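Local coordinates for protein SidF, inhibitor of growth family, member 3 (Legionella pneumophila subsp. pneumophila, PDB 4FYE) that probably removes phosphate from phosphoinositide lipids of membranes, acting as a phosphoinositide phosphatase of Legionella, at residues 239-244 and 294-299; 273-278 and 288-293. The protein carries 1 engineered substitution. All coordinates share one frame; numbering follows the deposited sequence.

Contact 1 (239-244 and 294-299)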
loop_
_atom_site.group_PDB
_atom_site.type_symbol
_atom_site.label_atom_id
_atom_site.label_comp_id
_atom_site.label_asym_id
_atom_site.label_seq_id
_atom_site.Cartn_x
_atom_site.Cartn_y
_atom_site.Cartn_z
ATOM N N LEU A 239 -9.125 17.008 13.152
ATOM C CA LEU A 239 -8.121 17.279 12.093
ATOM C C LEU A 239 -6.654 17.111 12.518
ATOM O O LEU A 239 -5.891 18.075 12.539
ATOM C CB LEU A 239 -8.331 18.663 11.439
ATOM C CG LEU A 239 -9.308 18.705 10.263
ATOM C CD1 LEU A 239 -10.731 18.809 10.776
ATOM C CD2 LEU A 239 -9.031 19.846 9.299
ATOM N N VAL A 240 -6.282 15.880 12.851
ATOM C CA VAL A 240 -4.890 15.515 13.041
ATOM C C VAL A 240 -4.176 15.483 11.680
ATOM O O VAL A 240 -4.791 15.214 10.624
ATOM C CB VAL A 240 -4.749 14.139 13.724
ATOM C CG1 VAL A 240 -3.463 14.092 14.551
ATOM C CG2 VAL A 240 -5.975 13.836 14.595
ATOM N N LEU A 241 -2.883 15.782 11.709
ATOM C CA LEU A 241 -2.073 15.683 10.508
ATOM C C LEU A 241 -1.272 14.405 10.481
ATOM O O LEU A 241 -1.045 13.766 11.530
ATOM C CB LEU A 241 -1.091 16.835 10.429
ATOM C CG LEU A 241 -1.681 18.230 10.503
ATOM C CD1 LEU A 241 -0.525 19.223 10.398
ATOM C CD2 LEU A 241 -2.693 18.444 9.388
ATOM N N GLY A 242 -0.820 14.054 9.273
ATOM C CA GLY A 242 -0.013 12.873 9.088
ATOM C C GLY A 242 -0.744 11.728 8.430
ATOM O O GLY A 242 -1.961 11.562 8.587
ATOM N N ASN A 243 0.021 10.967 7.656
ATOM C CA ASN A 243 -0.424 9.689 7.099
ATOM C C ASN A 243 -0.443 8.514 8.105
ATOM O O ASN A 243 0.200 8.531 9.169
ATOM C CB ASN A 243 0.460 9.322 5.897
ATOM C CG ASN A 243 0.095 10.117 4.670
ATOM O OD1 ASN A 243 -1.076 10.163 4.301
ATOM N ND2 ASN A 243 1.085 10.773 4.043
ATOM N N SER A 244 -1.188 7.480 7.774
ATOM C CA SER A 244 -1.055 6.286 8.582
ATOM C C SER A 244 -1.354 5.050 7.774
ATOM O O SER A 244 -1.852 5.111 6.623
ATOM C CB SER A 244 -1.814 6.345 9.953
ATOM O OG SER A 244 -3.227 6.500 9.813
ATOM N N THR A 294 -5.092 17.184 2.922
ATOM C CA THR A 294 -4.735 16.131 2.059
ATOM C C THR A 294 -3.549 16.542 1.220
ATOM O O THR A 294 -2.682 15.691 0.927
ATOM C CB THR A 294 -5.919 15.397 1.322
ATOM O OG1 THR A 294 -5.785 15.459 -0.100
ATOM C CG2 THR A 294 -7.331 15.792 1.793
ATOM N N LEU A 295 -3.469 17.849 0.895
ATOM C CA LEU A 295 -2.304 18.421 0.245
ATOM C C LEU A 295 -1.061 18.352 1.177
ATOM O O LEU A 295 0.013 17.886 0.799
ATOM C CB LEU A 295 -2.571 19.864 -0.072
ATOM C CG LEU A 295 -2.099 20.588 -1.324
ATOM C CD1 LEU A 295 -1.451 21.877 -0.864
ATOM C CD2 LEU A 295 -1.148 19.811 -2.193
ATOM N N ILE A 296 -1.214 18.799 2.402
ATOM C CA ILE A 296 -0.205 18.635 3.407
ATOM C C ILE A 296 0.340 17.166 3.472
ATOM O O ILE A 296 1.565 16.922 3.294
ATOM C CB ILE A 296 -0.749 19.188 4.730
ATOM C CG1 ILE A 296 -0.691 20.733 4.675
ATOM C CG2 ILE A 296 0.025 18.630 5.906
ATOM C CD1 ILE A 296 -1.489 21.444 5.752
ATOM N N ASN A 297 -0.551 16.198 3.675
ATOM C CA ASN A 297 -0.183 14.796 3.588
ATOM C C ASN A 297 0.361 14.382 2.241
ATOM O O ASN A 297 1.286 13.568 2.197
ATOM C CB ASN A 297 -1.372 13.970 3.900
ATOM C CG ASN A 297 -1.777 14.092 5.331
ATOM O OD1 ASN A 297 -1.044 14.661 6.181
ATOM N ND2 ASN A 297 -2.948 13.535 5.635
ATOM N N GLN A 298 -0.162 14.940 1.139
ATOM C CA GLN A 298 0.496 14.712 -0.148
ATOM C C GLN A 298 1.997 15.110 -0.120
ATOM O O GLN A 298 2.816 14.402 -0.685
ATOM C CB GLN A 298 -0.188 15.437 -1.299
ATOM C CG GLN A 298 0.332 14.929 -2.637
ATOM C CD GLN A 298 0.195 13.422 -2.793
ATOM O OE1 GLN A 298 -0.780 12.843 -2.326
ATOM N NE2 GLN A 298 1.139 12.792 -3.507
ATOM N N GLU A 299 2.378 16.216 0.522
ATOM C CA GLU A 299 3.798 16.488 0.579
ATOM C C GLU A 299 4.594 15.465 1.389
ATOM O O GLU A 299 5.679 15.057 0.949
ATOM C CB GLU A 299 4.212 17.981 0.747
ATOM C CG GLU A 299 3.951 18.656 2.094
ATOM C CD GLU A 299 4.686 20.006 2.271
ATOM O OE1 GLU A 299 5.003 20.361 3.422
ATOM O OE2 GLU A 299 4.960 20.746 1.305
#
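With CG of Asn-297 anti to its carbonyl carbon (chi1 -68°), the amide of this helical residue is carried out toward the loop at Gly-242, and the same first-torsion choice in Asn-243 swings the loop amide back toward the helix. The two side chains run alongside in opposing senses with their amide planes 49° apart, and the amides are not bonded to each other: Asn-243 OD1 stays 4.1 Å from Asn-297 ND2. Each reaches the opposite backbone instead. Asn-297 OD1 accepts the N-H of Gly-242 at 3.2 Å; the N-H...O angle of 143° makes this a bent bond, with the donor tilted from the carbonyl plane. In return Asn-243 ND2 lies 3.4 Å from the backbone O of Asn-297, a weak bond, while Asn-243 OD1 rests against CB of Asn-297 at 3.8 Å. Gly-242, at a positive phi, and Asn-297 form the nearest CA pair, 5.8 Å apart.

The arrangement ties an irregular loop to the flank of a long helix by side-chain-to-backbone bonds: 239-244 leads into strand 247-254 of the six-stranded mixed sheet, and 294-299 is a middle portion of helix 284-311. Asn-297 OD1 also receives a weak bond from Gln-214 NE2, and Asn-297 ND2 lies against Arg-273 O, at a spacing too short to be reliable. A further tie to the same helix comes from Asn-243 N, which donates to Glu-300 OE2.

Apolar contact between the segments is slight. Leu-241 CD2 comes to 4.4 Å from Ile-296 CG2, loose van der Waals contact beside the polar pair, and Leu-217 touches both side chains. From helix 482-514, Phe-507 packs on Ile-296.

Contact 2 (273-278 and 288-293)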
loop_
_atom_site.group_PDB
_atom_site.type_symbol
_atom_site.label_atom_id
_atom_site.label_comp_id
_atom_site.label_asym_id
_atom_site.label_seq_id
_atom_site.Cartn_x
_atom_site.Cartn_y
_atom_site.Cartn_z
ATOM N N ARG A 273 -5.484 9.792 2.698
ATOM C CA ARG A 273 -4.507 10.826 2.977
ATOM C C ARG A 273 -5.234 11.916 3.689
ATOM O O ARG A 273 -4.669 12.943 4.034
ATOM C CB ARG A 273 -3.971 11.400 1.680
ATOM C CG ARG A 273 -2.799 10.651 1.100
ATOM C CD ARG A 273 -2.818 10.743 -0.404
ATOM N NE ARG A 273 -2.694 9.428 -0.995
ATOM C CZ ARG A 273 -1.762 9.101 -1.870
ATOM N NH1 ARG A 273 -0.878 9.999 -2.258
ATOM N NH2 ARG A 273 -1.716 7.878 -2.355
ATOM N N MET A 274 -6.523 11.704 3.861
ATOM C CA MET A 274 -7.346 12.715 4.370
ATOM C C MET A 274 -8.025 12.180 5.551
ATOM O O MET A 274 -8.364 11.014 5.587
ATOM C CB MET A 274 -8.337 13.087 3.334
ATOM C CG MET A 274 -9.072 11.910 2.811
ATOM S SD MET A 274 -10.621 12.652 2.283
ATOM C CE MET A 274 -10.062 13.047 0.635
ATOM N N PRO A 275 -8.222 13.041 6.547
ATOM C CA PRO A 275 -8.925 12.582 7.723
ATOM C C PRO A 275 -10.432 12.481 7.430
ATOM O O PRO A 275 -11.211 13.425 7.615
ATOM C CB PRO A 275 -8.580 13.644 8.775
ATOM C CG PRO A 275 -7.942 14.797 8.036
ATOM C CD PRO A 275 -7.955 14.492 6.572
ATOM N N TYR A 276 -10.794 11.319 6.929
ATOM C CA TYR A 276 -12.166 10.877 6.699
ATOM C C TYR A 276 -13.241 11.268 7.740
ATOM O O TYR A 276 -14.270 11.840 7.384
ATOM C CB TYR A 276 -12.164 9.342 6.546
ATOM C CG TYR A 276 -11.306 8.518 7.547
ATOM C CD1 TYR A 276 -10.612 9.111 8.634
ATOM C CD2 TYR A 276 -11.217 7.132 7.405
ATOM C CE1 TYR A 276 -9.851 8.341 9.513
ATOM C CE2 TYR A 276 -10.464 6.358 8.273
ATOM C CZ TYR A 276 -9.790 6.957 9.319
ATOM O OH TYR A 276 -9.065 6.144 10.149
ATOM N N SER A 277 -12.962 10.969 9.003
ATOM C CA SER A 277 -13.934 11.063 10.086
ATOM C C SER A 277 -14.456 12.475 10.300
ATOM O O SER A 277 -15.629 12.684 10.591
ATOM C CB SER A 277 -13.315 10.545 11.380
ATOM O OG SER A 277 -12.025 11.093 11.573
ATOM N N ASP A 278 -13.574 13.444 10.150
ATOM C CA ASP A 278 -13.900 14.827 10.431
ATOM C C ASP A 278 -14.976 15.309 9.466
ATOM O O ASP A 278 -15.607 16.336 9.685
ATOM C CB ASP A 278 -12.646 15.694 10.341
ATOM C CG ASP A 278 -11.596 15.306 11.365
ATOM O OD1 ASP A 278 -11.570 15.914 12.453
ATOM O OD2 ASP A 278 -10.799 14.389 11.089
ATOM N N LEU A 288 -12.807 22.751 2.963
ATOM C CA LEU A 288 -11.571 23.268 2.392
ATOM C C LEU A 288 -10.392 22.958 3.311
ATOM O O LEU A 288 -9.311 22.647 2.838
ATOM C CB LEU A 288 -11.672 24.753 2.090
ATOM C CG LEU A 288 -11.180 25.275 0.742
ATOM C CD1 LEU A 288 -10.576 26.649 0.972
ATOM C CD2 LEU A 288 -10.199 24.369 0.032
ATOM N N ALA A 289 -10.620 22.980 4.614
ATOM C CA ALA A 289 -9.622 22.555 5.570
ATOM C C ALA A 289 -9.129 21.115 5.266
ATOM O O ALA A 289 -7.902 20.819 5.229
ATOM C CB ALA A 289 -10.199 22.662 6.961
ATOM N N ILE A 290 -10.108 20.248 5.008
ATOM C CA ILE A 290 -9.884 18.841 4.711
ATOM C C ILE A 290 -9.112 18.683 3.409
ATOM O O ILE A 290 -8.167 17.877 3.348
ATOM C CB ILE A 290 -11.203 18.038 4.690
ATOM C CG1 ILE A 290 -11.733 17.923 6.115
ATOM C CG2 ILE A 290 -10.956 16.637 4.131
ATOM C CD1 ILE A 290 -13.228 17.625 6.240
ATOM N N LYS A 291 -9.504 19.444 2.383
ATOM C CA LYS A 291 -8.721 19.519 1.141
ATOM C C LYS A 291 -7.262 19.914 1.377
ATOM O O LYS A 291 -6.377 19.454 0.666
ATOM C CB LYS A 291 -9.346 20.499 0.160
ATOM C CG LYS A 291 -9.910 19.857 -1.085
ATOM C CD LYS A 291 -10.660 20.845 -1.986
ATOM C CE LYS A 291 -12.163 20.798 -1.735
ATOM N NZ LYS A 291 -12.935 21.436 -2.833
ATOM N N ALA A 292 -7.020 20.779 2.363
ATOM C CA ALA A 292 -5.673 21.287 2.613
ATOM C C ALA A 292 -4.797 20.236 3.268
ATOM O O ALA A 292 -3.591 20.138 2.950
ATOM C CB ALA A 292 -5.698 22.528 3.483
ATOM N N VAL A 293 -5.398 19.502 4.215
ATOM C CA VAL A 293 -4.666 18.474 4.921
ATOM C C VAL A 293 -4.260 17.417 3.920
ATOM O O VAL A 293 -3.194 16.838 4.024
ATOM C CB VAL A 293 -5.533 17.827 5.978
ATOM C CG1 VAL A 293 -4.926 16.537 6.460
ATOM C CG2 VAL A 293 -5.727 18.806 7.115
#
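Arg-273 passes Val-293 with its backbone, the two carbonyl oxygens Arg-273 O and Val-293 O standing 4.2 Å apart, while its side chain leads away to Gln-298 and to a salt bridge with Glu-356. Next, Met-274 lays its sulphur SD at 4.4 Å from Ile-290 CG2, a loose apolar touch. Pro-275 makes the tightest contact: CD of its ring sits 3.7 Å from Val-293 CG1, and CG is almost as near the same methyl. That methyl is placed by the valine's first torsion (chi1 165°), which sets CG1 anti to the backbone N and pointing at the ring. Pro-275 is also the centre of an inverse gamma turn, in which Tyr-276 N approaches Met-274 O at 2.8 Å in a weak bond, bending the chain beside the helix. After the turn Asp-278 returns, its carbonyl carbon C lying 4.3 Å from CD1 at the extended end of Ile-290. The loop leaves strand 260-268, an outermost strand of the six-stranded sheet, and folds onto the early turns of helix 284-311; Tyr-379 of helix 373-387 borders Met-274 and Ile-290, and Phe-510 of helix 482-514 touches Val-293.

Overall arrangement
Contact 2 is nested along the chain inside the loop that contact 1 closes, and both rest on successive turns of helix 284-311, their centres 8 Å apart. The two loops also touch each other: Leu-239 N probably donates to Asp-278 OD1 at 2.8 Å, and Asn-243 OD1 packs on Arg-273 CG at 3.7 Å. Thr-294 of contact 1 packs its CG2 on Met-274 of contact 2. Near contact 2, Tyr-276 touches Lys-647, in the loop between strand 641-645 and helix 652-668, which probably forms the phosphate-binding P-loop of a CX5R-type phosphatase. Loop 273-278 thus probably borders the active-site region on one side and helix 284-311 on another.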